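Polysaccharide deacetylase (Bacillus anthracis, PDB 2J13) is a family 4 carbohydrate esterase that probably removes acetyl groups from peptidoglycan in the bacterial cell wall. Local coordinates at residues Glu131-Thr136 and Lys167-Tyr172; Asp119-Asn124 and Arg155-Glu160; Glu147-Arg152 and Ser237-Val242. One frame throughout, in Å; residues are numbered along the deposited sequence. Where two conformers were deposited one is given.

Contact 1 of 3, residues Glu131-Thr136 and Lys167-Tyr172; sequences ELTSVT and KEMGYY
Tyr-171 runs out from its turn to helix 125-143 and meets Thr-136 hydroxyl to hydroxyl, OH to OG1 at 2.6 Å, a short hydrogen bond in which either could be the donor. The two side chains come from opposite directions, and OG1 lies close to the plane of the phenol ring at its edge. Thr-136 has OG1 beside its own backbone N (chi1 -68°), which turns the hydroxyl to the tyrosine and leaves CG2 on the flank, 3.8 Å from Tyr-171 OH. A second partner of the phenol is a water 2.7 Å from Tyr-171 OH, which donates in turn to Thr-133 OG1 at 2.9 Å. Thr-133 OG1 also bonds the carbonyl of Arg-129 one turn back, and Asn-112 ND2 makes a weak bond to Thr-136 OG1, so the three hydroxyls form a small polar cluster, Thr-133 at its partly exposed side.

In the distorted (beta/alpha) barrel of the NodB homology domain, this joins an outer helix to the link between helix 160-168 and strand 172-174. That link turns at Gly-170, whose positive phi belongs to a Schellman motif closing the helix.

Met-169, just before the glycine, reaches the helix beside the tyrosine. Its chain is straight as far as SD and then bends (chi3 63°), which swings CE onto Thr-133 OG1 at 3.3 Å, the two side chains crossing at about a right angle. SD itself rests on Leu-132 CD1 at 3.9 Å. Leu-132 thus packs against both thioether and ring, which lie next to each other, and slides past Tyr-171 in the reverse direction, its CB 4.1 Å from CE2. Val-151 and Thr-166 both touch Leu-132 and Tyr-171 as well, continuing the apolar layer.

Contact 2 of 3, residues Asp119-Asn124 and Arg155-Glu160; sequences DFTAVN and RGVFSE. With CAC (cacodylate ion), chain H.
Asp-119 and Arg-155 form a salt bridge through one oxygen, with NH1 donating to OD1 at 3.0 Å and an N-H...O angle of 154°. The nitrogen stands above the carboxylate, well out of its plane, and the two flat groups are turned 71° apart, so this is a single-point grip and not a paired, coplanar one. Beside it the CG2 branch of Val-157 lies 3.8 Å from Asp-119 OD1, while CG1 meets Thr-121 OG1 at 3.4 Å. Thr-121 holds its hydroxyl between backbone N and carbonyl (chi1 56°); the methyl CG2 is thereby laid on the backbone, 3.5 Å from Phe-158 C, and also touches Ser-159 CB. A water stitches the two backbones, accepting from Phe-120 N and donating to Val-157 O at 2.8 Å.

Further out, Arg-155 NH1 has a second acceptor in the carbonyl of His-117, a zinc ligand. Phe-158 points away from this contact, into a cluster with His-18, Tyr-37 and Phe-175. Arg-155 N donates to O2 of a cacodylate, probably from the crystallisation liquor, at 2.8 Å; the arginine side chain is about 5 Å from a zinc ion. Arg-152, Pro-154 and Arg-155 probably correspond to the third motif of family 4 esterases, a wall of the active-site groove; the anion on the backbone N is consistent with the oxyanion hole described in relatives.

Contact 3 of 3, residues Glu147-Arg152 and Ser237-Val242; sequences EVKYVR and SLDDLV
Tyr-150 is gripped by Leu-238 over one ring face and by Asp-239 at its hydroxyl. Leu-238 CB makes a CH-pi contact 3.9 Å from the ring centroid and 17° off the normal, displaced from the centre to the phenol end, where CZ is 3.8 Å away. The two side chains slide past each other in opposite directions, which brings Leu-238 CD1 back over the ring root, 4.0 Å from Tyr-150 CG. On the opposite face lies CB of the neighbouring Lys-149, so the ring is sandwiched and its tilt fixed.

Tyr-150 OH donates to Asp-239 OD1 at 2.6 Å; OD1 receives it on its anti lone pair, away from the other carboxylate oxygen. OD1 sits at the ring edge, in its plane, while the carboxylate itself is turned 41° from the ring. Asp-239 keeps CG beside its backbone N (chi1 -69°), a posture that carries OD1 to the phenol.

Here helix 238-243 closes the distorted (beta/alpha) barrel at the end where its strands begin: Thr-85 and Ile-109 touch the same helix, and Phe-87 and Val-174 pack against both Tyr-150 and Leu-238. The helix starts with a capping box, Ser-237 OG accepting from Asp-240 N at 3.0 Å and Ser-237 N donating a hydrogen bond to Asp-240 OD2. Asp-239, in the first turn, lies where the helix end would probably favour its negative charge.

In one of its two modelled conformers Lys-149 bends in mid-chain, at chi3, and brings NZ 3.8 Å from Asp-239 OD1, a long and doubtful salt bridge. Val-242 CG2 comes up to the phenol edge, 4.0 Å from Tyr-150 OH.

How the contacts relate
Contact 1 is the buried one; contacts 2 and 3 are each partly buried, contact 2 lying farthest from the centre of the chain and contact 3 nearest. Contacts 1 and 3 each depend on a buried tyrosine, but the partner is a neutral hydroxyl and a water in one and a carboxylate at a helix start in the other. Contact 2 uses a charged pair beside the zinc-binding groove. Segments 167-172 and 147-152 are joined directly, Tyr-172 pairing with Lys-149 and Val-151 as parallel strands. Leu-132 of contact 1 packs on Phe-120 of contact 2, and Val-151 of contact 3 touches that phenylalanine too, making one apolar seam.

Contact 1 of 3, residues Glu131-Thr136 and Lys167-Tyr172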
loop_
_atom_site.group_PDB
_atom_site.type_symbol
_atom_site.label_atom_id
_atom_site.label_comp_id
_atom_site.label_asym_id
_atom_site.label_seq_id
_atom_site.Cartn_x
_atom_site.Cartn_y
_atom_site.Cartn_z
ATOM N N GLU A 131 8.268 -14.468 -3.803
ATOM C CA GLU A 131 7.245 -13.842 -2.957
ATOM C C GLU A 131 6.564 -12.668 -3.657
ATOM O O GLU A 131 5.340 -12.495 -3.476
ATOM C CB GLU A 131 7.869 -13.365 -1.630
ATOM C CG GLU A 131 8.161 -14.506 -0.643
ATOM C CD GLU A 131 6.930 -14.983 0.067
ATOM O OE1 GLU A 131 6.017 -14.158 0.298
ATOM O OE2 GLU A 131 6.843 -16.173 0.402
ATOM N N LEU A 132 7.320 -11.878 -4.435
ATOM C CA LEU A 132 6.749 -10.737 -5.191
ATOM C C LEU A 132 6.117 -11.195 -6.502
ATOM O O LEU A 132 4.986 -10.840 -6.805
ATOM C CB LEU A 132 7.803 -9.683 -5.479
ATOM C CG LEU A 132 8.341 -9.003 -4.216
ATOM C CD1 LEU A 132 9.458 -8.084 -4.647
ATOM C CD2 LEU A 132 7.247 -8.270 -3.453
ATOM N N THR A 133 6.843 -12.002 -7.270
ATOM C CA THR A 133 6.378 -12.389 -8.601
ATOM C C THR A 133 5.101 -13.202 -8.531
ATOM O O THR A 133 4.207 -13.013 -9.385
ATOM C CB THR A 133 7.461 -13.176 -9.361
ATOM O OG1 THR A 133 8.650 -12.361 -9.461
ATOM C CG2 THR A 133 6.953 -13.527 -10.768
ATOM N N SER A 134 4.972 -14.079 -7.554
ATOM C CA SER A 134 3.767 -14.893 -7.421
ATOM C C SER A 134 2.503 -14.050 -7.226
ATOM O O SER A 134 1.464 -14.325 -7.845
ATOM C CB SER A 134 3.904 -15.942 -6.331
ATOM O OG SER A 134 4.137 -15.387 -5.082
ATOM N N VAL A 135 2.570 -13.035 -6.380
ATOM C CA VAL A 135 1.448 -12.125 -6.195
ATOM C C VAL A 135 1.160 -11.317 -7.438
ATOM O O VAL A 135 -0.014 -11.148 -7.813
ATOM C CB VAL A 135 1.654 -11.160 -4.955
ATOM C CG1 VAL A 135 0.571 -10.076 -4.863
ATOM C CG2 VAL A 135 1.651 -11.938 -3.684
ATOM N N THR A 136 2.184 -10.791 -8.088
ATOM C CA THR A 136 1.992 -9.981 -9.291
ATOM C C THR A 136 1.273 -10.773 -10.373
ATOM O O THR A 136 0.271 -10.334 -10.922
ATOM C CB THR A 136 3.304 -9.412 -9.816
ATOM O OG1 THR A 136 3.784 -8.436 -8.867
ATOM C CG2 THR A 136 3.111 -8.733 -11.174
ATOM N N LYS A 167 13.057 -2.590 -6.254
ATOM C CA LYS A 167 13.161 -1.648 -7.361
ATOM C C LYS A 167 13.683 -2.300 -8.642
ATOM O O LYS A 167 13.187 -2.031 -9.732
ATOM C CB LYS A 167 14.084 -0.482 -6.983
ATOM C CG LYS A 167 14.376 0.512 -8.083
ATOM C CD LYS A 167 15.362 1.561 -7.548
ATOM C CE LYS A 167 16.084 2.340 -8.625
ATOM N NZ LYS A 167 17.015 3.340 -7.955
ATOM N N GLU A 168 14.698 -3.135 -8.498
ATOM C CA GLU A 168 15.301 -3.828 -9.632
ATOM C C GLU A 168 14.281 -4.700 -10.345
ATOM O O GLU A 168 14.336 -4.846 -11.581
ATOM C CB GLU A 168 16.461 -4.666 -9.093
ATOM C CG GLU A 168 17.286 -5.457 -10.084
ATOM C CD GLU A 168 18.252 -6.403 -9.338
ATOM O OE1 GLU A 168 18.831 -5.976 -8.297
ATOM O OE2 GLU A 168 18.414 -7.572 -9.768
ATOM N N MET A 169 13.350 -5.277 -9.586
ATOM C CA MET A 169 12.261 -6.081 -10.160
ATOM C C MET A 169 11.141 -5.246 -10.790
ATOM O O MET A 169 10.233 -5.798 -11.374
ATOM C CB MET A 169 11.692 -7.032 -9.117
ATOM C CG MET A 169 12.706 -8.040 -8.567
ATOM S SD MET A 169 11.982 -9.143 -7.390
ATOM C CE MET A 169 10.762 -10.006 -8.391
ATOM N N GLY A 170 11.222 -3.922 -10.666
ATOM C CA GLY A 170 10.338 -3.009 -11.355
ATOM C C GLY A 170 9.234 -2.437 -10.486
ATOM O O GLY A 170 8.250 -1.895 -11.017
ATOM N N TYR A 171 9.400 -2.522 -9.169
ATOM C CA TYR A 171 8.401 -2.001 -8.221
ATOM C C TYR A 171 8.853 -0.775 -7.465
ATOM O O TYR A 171 10.031 -0.636 -7.152
ATOM C CB TYR A 171 8.079 -3.075 -7.185
ATOM C CG TYR A 171 7.614 -4.379 -7.786
ATOM C CD1 TYR A 171 6.314 -4.518 -8.252
ATOM C CD2 TYR A 171 8.460 -5.482 -7.807
ATOM C CE1 TYR A 171 5.866 -5.730 -8.796
ATOM C CE2 TYR A 171 8.035 -6.701 -8.335
ATOM C CZ TYR A 171 6.736 -6.823 -8.816
ATOM O OH TYR A 171 6.321 -8.022 -9.355
ATOM N N TYR A 172 7.890 0.100 -7.162
ATOM C CA TYR A 172 8.067 1.094 -6.091
ATOM C C TYR A 172 7.877 0.447 -4.719
ATOM O O TYR A 172 6.983 -0.388 -4.491
ATOM C CB TYR A 172 7.070 2.228 -6.194
ATOM C CG TYR A 172 7.147 3.064 -7.447
ATOM C CD1 TYR A 172 8.037 4.118 -7.539
ATOM C CD2 TYR A 172 6.304 2.818 -8.514
ATOM C CE1 TYR A 172 8.067 4.915 -8.686
ATOM C CE2 TYR A 172 6.329 3.598 -9.662
ATOM C CZ TYR A 172 7.214 4.625 -9.745
ATOM O OH TYR A 172 7.228 5.391 -10.891
HETATM O O HOH W 1 8.055 -9.720 -10.447
#

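Contact 2 of 3, residues Asp119-Asn124 and Arg155-Glu160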
loop_
_atom_site.group_PDB
_atom_site.type_symbol
_atom_site.label_atom_id
_atom_site.label_comp_id
_atom_site.label_asym_id
_atom_site.label_seq_id
_atom_site.Cartn_x
_atom_site.Cartn_y
_atom_site.Cartn_z
ATOM N N ASP A 119 8.948 -11.375 6.734
ATOM C CA ASP A 119 9.859 -10.237 6.764
ATOM C C ASP A 119 10.869 -10.388 5.626
ATOM O O ASP A 119 11.586 -11.424 5.534
ATOM C CB ASP A 119 10.563 -10.162 8.134
ATOM C CG ASP A 119 9.709 -9.452 9.221
ATOM O OD1 ASP A 119 8.574 -8.954 8.932
ATOM O OD2 ASP A 119 10.205 -9.377 10.396
ATOM N N PHE A 120 10.929 -9.393 4.738
ATOM C CA PHE A 120 11.779 -9.453 3.526
ATOM C C PHE A 120 13.266 -9.558 3.851
ATOM O O PHE A 120 14.036 -10.095 3.079
ATOM C CB PHE A 120 11.566 -8.265 2.608
ATOM C CG PHE A 120 10.245 -8.301 1.820
ATOM C CD1 PHE A 120 9.370 -9.371 1.923
ATOM C CD2 PHE A 120 9.968 -7.292 0.931
ATOM C CE1 PHE A 120 8.187 -9.404 1.163
ATOM C CE2 PHE A 120 8.794 -7.310 0.166
ATOM C CZ PHE A 120 7.909 -8.364 0.306
ATOM N N THR A 121 13.649 -9.032 5.001
ATOM C CA THR A 121 15.046 -9.067 5.429
ATOM C C THR A 121 15.478 -10.473 5.879
ATOM O O THR A 121 16.702 -10.711 6.070
ATOM C CB THR A 121 15.253 -8.054 6.584
ATOM O OG1 THR A 121 14.337 -8.365 7.633
ATOM C CG2 THR A 121 15.047 -6.618 6.130
ATOM N N ALA A 122 14.514 -11.384 6.089
ATOM C CA ALA A 122 14.749 -12.733 6.619
ATOM C C ALA A 122 14.771 -13.805 5.539
ATOM O O ALA A 122 14.897 -14.993 5.853
ATOM C CB ALA A 122 13.680 -13.099 7.642
ATOM N N VAL A 123 14.627 -13.418 4.279
ATOM C CA VAL A 123 14.537 -14.443 3.228
ATOM C C VAL A 123 15.645 -14.250 2.245
ATOM O O VAL A 123 16.184 -13.146 2.116
ATOM C CB VAL A 123 13.172 -14.368 2.524
ATOM C CG1 VAL A 123 12.065 -14.552 3.549
ATOM C CG2 VAL A 123 13.030 -13.047 1.738
ATOM N N ASN A 124 16.012 -15.321 1.532
ATOM C CA ASN A 124 17.007 -15.231 0.481
ATOM C C ASN A 124 16.458 -14.571 -0.802
ATOM O O ASN A 124 15.224 -14.352 -0.937
ATOM C CB ASN A 124 17.592 -16.630 0.214
ATOM C CG ASN A 124 18.221 -17.254 1.466
ATOM O OD1 ASN A 124 18.698 -16.548 2.364
ATOM N ND2 ASN A 124 18.231 -18.575 1.525
ATOM N N ARG A 155 4.971 -5.813 7.379
ATOM C CA ARG A 155 5.336 -5.110 8.625
ATOM C C ARG A 155 6.192 -3.854 8.466
ATOM O O ARG A 155 6.685 -3.287 9.474
ATOM C CB ARG A 155 5.961 -6.118 9.600
ATOM C CG ARG A 155 5.124 -7.297 9.917
ATOM C CD ARG A 155 5.831 -8.348 10.838
ATOM N NE ARG A 155 5.032 -9.564 10.757
ATOM C CZ ARG A 155 5.079 -10.477 9.775
ATOM N NH1 ARG A 155 5.997 -10.440 8.778
ATOM N NH2 ARG A 155 4.201 -11.477 9.804
ATOM N N GLY A 156 6.323 -3.341 7.242
ATOM C CA GLY A 156 7.163 -2.197 6.958
ATOM C C GLY A 156 8.643 -2.470 7.219
ATOM O O GLY A 156 9.431 -1.538 7.406
ATOM N N VAL A 157 9.018 -3.752 7.213
ATOM C CA VAL A 157 10.412 -4.134 7.440
ATOM C C VAL A 157 11.186 -4.100 6.128
ATOM O O VAL A 157 10.757 -4.665 5.081
ATOM C CB VAL A 157 10.524 -5.474 8.155
ATOM C CG1 VAL A 157 12.003 -5.925 8.276
ATOM C CG2 VAL A 157 9.832 -5.414 9.543
ATOM N N PHE A 158 12.355 -3.479 6.179
ATOM C CA PHE A 158 13.211 -3.333 5.010
ATOM C C PHE A 158 14.693 -3.226 5.390
ATOM O O PHE A 158 15.023 -2.918 6.551
ATOM C CB PHE A 158 12.839 -2.116 4.176
ATOM C CG PHE A 158 13.096 -0.800 4.873
ATOM C CD1 PHE A 158 12.196 -0.329 5.824
ATOM C CD2 PHE A 158 14.225 -0.068 4.584
ATOM C CE1 PHE A 158 12.422 0.872 6.495
ATOM C CE2 PHE A 158 14.459 1.137 5.246
ATOM C CZ PHE A 158 13.537 1.585 6.198
ATOM N N SER A 159 15.523 -3.462 4.387
ATOM C CA SER A 159 16.953 -3.089 4.395
ATOM C C SER A 159 17.293 -2.399 3.103
ATOM O O SER A 159 16.510 -2.349 2.178
ATOM C CB SER A 159 17.814 -4.336 4.578
ATOM O OG SER A 159 17.613 -5.219 3.479
ATOM N N GLU A 160 18.491 -1.841 3.002
ATOM C CA GLU A 160 18.969 -1.370 1.724
ATOM C C GLU A 160 18.842 -2.438 0.636
ATOM O O GLU A 160 18.432 -2.146 -0.499
ATOM C CB GLU A 160 20.436 -0.910 1.831
ATOM C CG GLU A 160 20.839 -0.109 0.630
ATOM C CD GLU A 160 22.333 0.220 0.561
ATOM O OE1 GLU A 160 23.164 -0.470 1.207
ATOM O OE2 GLU A 160 22.640 1.180 -0.188
HETATM AS AS CAC H . 1.421 -4.091 7.946
HETATM O O1 CAC H . -0.063 -3.768 7.179
HETATM O O2 CAC H . 2.145 -5.480 7.230
HETATM C C1 CAC H . 2.587 -2.564 7.632
HETATM C C2 CAC H . 1.218 -4.416 9.875
HETATM O O HOH W 2 9.299 -7.074 5.075
#

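Contact 3 of 3, residues Glu147-Arg152 and Ser237-Val242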
loop_
_atom_site.group_PDB
_atom_site.type_symbol
_atom_site.label_atom_id
_atom_site.label_comp_id
_atom_site.label_asym_id
_atom_site.label_seq_id
_atom_site.Cartn_x
_atom_site.Cartn_y
_atom_site.Cartn_z
ATOM N N GLU A 147 -0.933 -3.758 -14.769
ATOM C CA GLU A 147 0.387 -3.572 -14.217
ATOM C C GLU A 147 0.247 -3.667 -12.703
ATOM O O GLU A 147 -0.787 -3.285 -12.159
ATOM C CB GLU A 147 0.923 -2.197 -14.589
ATOM C CG GLU A 147 1.176 -1.933 -16.097
ATOM C CD GLU A 147 2.185 -2.906 -16.704
ATOM O OE1 GLU A 147 3.061 -3.411 -15.964
ATOM O OE2 GLU A 147 2.118 -3.179 -17.934
ATOM N N VAL A 148 1.293 -4.164 -12.056
ATOM C CA VAL A 148 1.395 -4.151 -10.595
ATOM C C VAL A 148 2.694 -3.403 -10.289
ATOM O O VAL A 148 3.787 -3.974 -10.379
ATOM C CB VAL A 148 1.392 -5.560 -10.001
ATOM C CG1 VAL A 148 1.590 -5.514 -8.489
ATOM C CG2 VAL A 148 0.078 -6.342 -10.361
ATOM N N LYS A 149 2.585 -2.133 -9.924
ATOM C CA LYS A 149 3.715 -1.214 -9.795
ATOM C C LYS A 149 4.171 -1.011 -8.350
ATOM O O LYS A 149 5.271 -0.536 -8.105
ATOM C CB LYS A 149 3.306 0.170 -10.322
ATOM C CG LYS A 149 2.960 0.259 -11.830
ATOM C CD LYS A 149 3.293 1.651 -12.359
ATOM C CE LYS A 149 2.410 2.748 -11.756
ATOM N NZ LYS A 149 2.855 4.209 -11.954
ATOM N N TYR A 150 3.293 -1.325 -7.398
ATOM C CA TYR A 150 3.451 -0.874 -6.002
ATOM C C TYR A 150 3.604 -2.062 -5.058
ATOM O O TYR A 150 2.746 -2.926 -5.004
ATOM C CB TYR A 150 2.268 0.006 -5.589
ATOM C CG TYR A 150 2.035 1.122 -6.568
ATOM C CD1 TYR A 150 2.976 2.129 -6.746
ATOM C CD2 TYR A 150 0.890 1.160 -7.346
ATOM C CE1 TYR A 150 2.769 3.144 -7.682
ATOM C CE2 TYR A 150 0.689 2.145 -8.260
ATOM C CZ TYR A 150 1.629 3.132 -8.437
ATOM O OH TYR A 150 1.407 4.131 -9.379
ATOM N N VAL A 151 4.678 -2.041 -4.270
ATOM C CA VAL A 151 4.931 -3.045 -3.252
ATOM C C VAL A 151 4.973 -2.357 -1.897
ATOM O O VAL A 151 5.623 -1.344 -1.767
ATOM C CB VAL A 151 6.260 -3.790 -3.531
ATOM C CG1 VAL A 151 6.710 -4.557 -2.305
ATOM C CG2 VAL A 151 6.065 -4.698 -4.749
ATOM N N ARG A 152 4.306 -2.919 -0.903
ATOM C CA ARG A 152 4.509 -2.512 0.502
ATOM C C ARG A 152 5.038 -3.729 1.284
ATOM O O ARG A 152 4.396 -4.784 1.338
ATOM C CB ARG A 152 3.212 -2.021 1.118
ATOM C CG ARG A 152 3.367 -1.517 2.548
ATOM C CD ARG A 152 2.167 -0.816 3.024
ATOM N NE ARG A 152 2.070 0.526 2.488
ATOM C CZ ARG A 152 0.944 1.227 2.508
ATOM N NH1 ARG A 152 -0.182 0.655 2.906
ATOM N NH2 ARG A 152 0.942 2.442 2.038
ATOM N N SER A 237 -4.973 8.813 -6.319
ATOM C CA SER A 237 -4.388 7.470 -6.432
ATOM C C SER A 237 -2.876 7.510 -6.428
ATOM O O SER A 237 -2.270 8.553 -6.642
ATOM C CB SER A 237 -4.822 6.811 -7.730
ATOM O OG SER A 237 -4.038 7.326 -8.793
ATOM N N LEU A 238 -2.254 6.353 -6.218
ATOM C CA LEU A 238 -0.792 6.266 -6.248
ATOM C C LEU A 238 -0.246 6.548 -7.657
ATOM O O LEU A 238 0.841 7.061 -7.783
ATOM C CB LEU A 238 -0.295 4.927 -5.733
ATOM C CG LEU A 238 -0.558 4.676 -4.248
ATOM C CD1 LEU A 238 0.059 3.346 -3.844
ATOM C CD2 LEU A 238 0.021 5.804 -3.365
ATOM N N ASP A 239 -1.016 6.225 -8.687
ATOM C CA ASP A 239 -0.692 6.676 -10.068
ATOM C C ASP A 239 -0.615 8.220 -10.139
ATOM O O ASP A 239 0.275 8.800 -10.801
ATOM C CB ASP A 239 -1.730 6.136 -11.059
ATOM C CG ASP A 239 -1.671 4.601 -11.272
ATOM O OD1 ASP A 239 -0.762 3.886 -10.794
ATOM O OD2 ASP A 239 -2.586 4.093 -11.960
ATOM N N ASP A 240 -1.552 8.903 -9.488
ATOM C CA ASP A 240 -1.558 10.375 -9.450
ATOM C C ASP A 240 -0.320 10.896 -8.727
ATOM O O ASP A 240 0.297 11.902 -9.137
ATOM C CB ASP A 240 -2.809 10.908 -8.726
ATOM C CG ASP A 240 -4.104 10.574 -9.431
ATOM O OD1 ASP A 240 -4.128 10.650 -10.683
ATOM O OD2 ASP A 240 -5.133 10.275 -8.743
ATOM N N LEU A 241 0.072 10.201 -7.659
ATOM C CA LEU A 241 1.225 10.579 -6.875
ATOM C C LEU A 241 2.451 10.617 -7.779
ATOM O O LEU A 241 3.177 11.610 -7.802
ATOM C CB LEU A 241 1.476 9.593 -5.722
ATOM C CG LEU A 241 2.555 10.066 -4.739
ATOM C CD1 LEU A 241 2.319 9.567 -3.305
ATOM C CD2 LEU A 241 3.953 9.664 -5.237
ATOM N N VAL A 242 2.674 9.521 -8.491
ATOM C CA VAL A 242 3.830 9.429 -9.375
ATOM C C VAL A 242 3.824 10.586 -10.394
ATOM O O VAL A 242 4.860 11.235 -10.614
ATOM C CB VAL A 242 3.884 8.046 -10.063
ATOM C CG1 VAL A 242 4.968 8.019 -11.147
ATOM C CG2 VAL A 242 4.171 6.976 -9.027
HETATM O O HOH W 3 1.603 7.299 -12.776
#